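Local coordinates for protein cadherin-23 (Mus musculus, PDB 5UZ8) that probably serves in calcium-dependent adhesion and mechanotransduction in hearing, as a cadherin whose extracellular repeats are joined through calcium-binding linkers, at residues Met267-Val272 with Arg283-Tyr288. Residues are numbered along the deposited sequence; the frame is centred on the assembly and turned at random.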
ATOM      1  N   MET A 267     -54.843   2.425  19.447  1.00 37.63           N
ATOM      2  CA  MET A 267     -54.478   1.702  18.266  1.00 35.18           C
ATOM      3  C   MET A 267     -55.751   1.185  17.562  1.00 33.74           C
ATOM      4  O   MET A 267     -55.891   1.444  16.378  1.00 33.72           O
ATOM      5  CB  MET A 267     -53.444   0.630  18.512  1.00 37.61           C
ATOM      6  CG  MET A 267     -53.895  -0.504  19.382  1.00 39.59           C
ATOM      7  SD  MET A 267     -52.421  -1.372  19.900  1.00 42.15           S
ATOM      8  CE  MET A 267     -52.050  -2.321  18.425  1.00 43.15           C
ATOM      9  N   GLU A 268     -56.707   0.605  18.300  1.00 30.06           N
ATOM     10  CA  GLU A 268     -57.917  -0.011  17.698  1.00 29.77           C
ATOM     11  C   GLU A 268     -58.795   0.884  16.785  1.00 26.62           C
ATOM     12  O   GLU A 268     -59.511   0.376  15.920  1.00 25.24           O
ATOM     13  CB  GLU A 268     -58.787  -0.663  18.797  1.00 32.47           C
ATOM     14  CG  GLU A 268     -59.543   0.290  19.763  1.00 34.07           C
ATOM     15  CD  GLU A 268     -58.653   1.230  20.605  1.00 35.32           C
ATOM     16  OE1 GLU A 268     -57.555   0.794  21.074  1.00 35.97           O
ATOM     17  OE2 GLU A 268     -59.049   2.435  20.792  1.00 37.06           O
ATOM     18  N   ALA A 269     -58.740   2.202  16.981  1.00 23.95           N
ATOM     19  CA  ALA A 269     -59.505   3.139  16.163  1.00 22.70           C
ATOM     20  C   ALA A 269     -58.775   3.610  14.890  1.00 21.51           C
ATOM     21  O   ALA A 269     -59.384   4.297  14.057  1.00 20.57           O
ATOM     22  CB  ALA A 269     -59.939   4.339  16.978  1.00 22.46           C
ATOM     23  N   PHE A 270     -57.495   3.285  14.761  1.00 20.29           N
ATOM     24  CA  PHE A 270     -56.697   3.710  13.614  1.00 19.94           C
ATOM     25  C   PHE A 270     -55.855   2.562  13.074  1.00 20.78           C
ATOM     26  O   PHE A 270     -55.702   1.532  13.732  1.00 21.08           O
ATOM     27  CB  PHE A 270     -55.750   4.841  14.041  1.00 18.60           C
ATOM     28  CG  PHE A 270     -56.457   6.064  14.557  1.00 18.36           C
ATOM     29  CD1 PHE A 270     -56.836   6.154  15.874  1.00 18.27           C
ATOM     30  CD2 PHE A 270     -56.772   7.113  13.703  1.00 17.96           C
ATOM     31  CE1 PHE A 270     -57.522   7.252  16.338  1.00 18.46           C
ATOM     32  CE2 PHE A 270     -57.438   8.237  14.164  1.00 17.92           C
ATOM     33  CZ  PHE A 270     -57.815   8.309  15.482  1.00 18.07           C
ATOM     34  N   SER A 271     -55.308   2.770  11.880  1.00 20.69           N
ATOM     35  CA  SER A 271     -54.388   1.830  11.254  0.50 21.51           C
ATOM     36  C   SER A 271     -53.274   2.606  10.608  1.00 21.34           C
ATOM     37  O   SER A 271     -53.486   3.732  10.144  1.00 21.67           O
ATOM     38  CB  SER A 271     -55.097   1.017  10.176  0.50 22.84           C
ATOM     39  OG  SER A 271     -55.978   0.100  10.759  0.50 23.62           O
ATOM     40  N   VAL A 272     -52.082   2.014  10.573  1.00 20.94           N
ATOM     41  CA  VAL A 272     -50.996   2.600   9.803  1.00 20.89           C
ATOM     42  C   VAL A 272     -50.522   1.581   8.772  1.00 22.25           C
ATOM     43  O   VAL A 272     -50.373   0.383   9.085  1.00 22.27           O
ATOM     44  CB  VAL A 272     -49.822   3.075  10.672  1.00 20.00           C
ATOM     45  CG1 VAL A 272     -49.118   1.911  11.368  1.00 20.35           C
ATOM     46  CG2 VAL A 272     -48.840   3.885   9.842  1.00 19.82           C
ATOM     47  N   ARG A 283     -62.744   3.606  11.907  1.00 21.16           N
ATOM     48  CA  ARG A 283     -64.168   3.833  12.155  1.00 21.61           C
ATOM     49  C   ARG A 283     -64.455   5.325  12.181  1.00 20.99           C
ATOM     50  O   ARG A 283     -63.528   6.130  12.363  1.00 20.32           O
ATOM     51  CB  ARG A 283     -64.566   3.227  13.509  1.00 21.77           C
ATOM     52  CG  ARG A 283     -63.824   3.805  14.727  1.00 21.18           C
ATOM     53  CD  ARG A 283     -64.433   3.227  16.002  1.00 22.16           C
ATOM     54  NE  ARG A 283     -63.729   3.640  17.205  1.00 21.94           N
ATOM     55  CZ  ARG A 283     -63.878   4.817  17.815  1.00 21.97           C
ATOM     56  NH1 ARG A 283     -64.687   5.759  17.330  1.00 21.51           N
ATOM     57  NH2 ARG A 283     -63.175   5.066  18.919  1.00 22.22           N
ATOM     58  N   PRO A 284     -65.740   5.707  12.070  1.00 21.54           N
ATOM     59  CA  PRO A 284     -66.075   7.096  12.388  1.00 20.82           C
ATOM     60  C   PRO A 284     -65.728   7.455  13.827  1.00 20.01           C
ATOM     61  O   PRO A 284     -65.795   6.596  14.719  1.00 19.64           O
ATOM     62  CB  PRO A 284     -67.597   7.171  12.181  1.00 21.78           C
ATOM     63  CG  PRO A 284     -68.058   5.759  11.959  1.00 22.93           C
ATOM     64  CD  PRO A 284     -66.889   4.944  11.547  1.00 22.67           C
ATOM     65  N   LEU A 285     -65.329   8.714  14.031  1.00 19.41           N
ATOM     66  CA  LEU A 285     -65.042   9.216  15.349  1.00 19.23           C
ATOM     67  C   LEU A 285     -66.107  10.226  15.719  1.00 19.64           C
ATOM     68  O   LEU A 285     -66.631  10.935  14.833  1.00 20.19           O
ATOM     69  CB  LEU A 285     -63.679   9.905  15.355  1.00 19.23           C
ATOM     70  CG  LEU A 285     -62.522   9.111  14.708  1.00 19.24           C
ATOM     71  CD1 LEU A 285     -61.238   9.929  14.726  1.00 19.18           C
ATOM     72  CD2 LEU A 285     -62.330   7.807  15.431  1.00 19.63           C
ATOM     73  N   GLN A 286     -66.421  10.286  17.014  1.00 19.50           N
ATOM     74  CA  GLN A 286     -67.328  11.284  17.543  1.00 20.00           C
ATOM     75  C   GLN A 286     -66.531  12.427  18.194  1.00 19.89           C
ATOM     76  O   GLN A 286     -65.364  12.273  18.584  1.00 19.73           O
ATOM     77  CB  GLN A 286     -68.329  10.657  18.519  1.00 20.63           C
ATOM     78  CG  GLN A 286     -69.349   9.760  17.802  1.00 20.90           C
ATOM     79  CD  GLN A 286     -70.468   9.260  18.699  1.00 21.62           C
ATOM     80  OE1 GLN A 286     -70.623   9.698  19.842  1.00 21.38           O
ATOM     81  NE2 GLN A 286     -71.305   8.366  18.147  1.00 22.48           N
ATOM     82  N   SER A 287     -67.177  13.586  18.285  1.00 20.24           N
ATOM     83  CA  SER A 287     -66.456  14.833  18.544  1.00 20.92           C
ATOM     84  C   SER A 287     -65.772  14.892  19.893  1.00 21.59           C
ATOM     85  O   SER A 287     -64.887  15.683  20.060  1.00 22.15           O
ATOM     86  CB  SER A 287     -67.397  16.057  18.436  1.00 21.83           C
ATOM     87  OG  SER A 287     -68.473  15.973  19.360  1.00 22.18           O
ATOM     88  N   TYR A 288     -66.259  14.135  20.879  1.00 21.58           N
ATOM     89  CA  TYR A 288     -65.635  14.085  22.193  1.00 22.67           C
ATOM     90  C   TYR A 288     -64.283  13.338  22.206  1.00 21.99           C
ATOM     91  O   TYR A 288     -63.533  13.452  23.175  1.00 22.35           O
ATOM     92  CB  TYR A 288     -66.592  13.457  23.229  1.00 23.75           C
ATOM     93  CG  TYR A 288     -66.701  11.952  23.093  1.00 23.63           C
ATOM     94  CD1 TYR A 288     -67.578  11.386  22.181  1.00 23.17           C
ATOM     95  CD2 TYR A 288     -65.890  11.090  23.861  1.00 24.40           C
ATOM     96  CE1 TYR A 288     -67.685   9.999  22.031  1.00 23.20           C
ATOM     97  CE2 TYR A 288     -65.972   9.711  23.698  1.00 24.46           C
ATOM     98  CZ  TYR A 288     -66.873   9.177  22.771  1.00 24.07           C
ATOM     99  OH  TYR A 288     -66.955   7.817  22.552  1.00 24.92           O
TER
HETATM  100  O   HOH W   1     -61.804   3.107  20.524  1.00 30.10           O
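The methyl group of Ala269 lies against the guanidinium end of Arg283, Ala269 CB to Arg283 NH2 3.8 Å and almost as near to Arg283 NE. The methyl approaches the guanidinium obliquely, and so small a side chain suits a buried place between Arg283 and Leu285. With CG set between the backbone N and the carbonyl carbon (chi1 60°) and the chain extended from CG to NE, Arg283 is long enough to carry its guanidinium to Ala269, while the residue as a whole stays partly exposed. There the guanidinium is held several ways: Arg283 NH1 donates to Pro284 O of its own segment at 3.0 Å, a bent bond of 140°, and Arg283 NH2 forms a salt bridge with Glu289. In addition, a water in the guanidinium plane accepts from Arg283 NH2 at 2.9 Å and donates to Glu268 OE2 at 2.8 Å, linking opposite charges whose atoms are not themselves in contact.

Deeper in, Leu285, whose CB points toward the first segment, brings a branched, wholly apolar end to Phe270. Leu285 CD1 touches Phe270 CZ at the far end of the ring at 3.9 Å, the two side chains crossing at about a right angle, while Leu285 CD2 comes only loosely within 4.5 Å of Ala269 CB. The same phenyl ring packs edge-to-face with Phe291 and touches Leu262, so strands 290-298 and 259-263 add to its surroundings. The contact thus closes one end of the hydrophobic core between the two sheets of a cadherin repeat, a Greek-key β-sandwich.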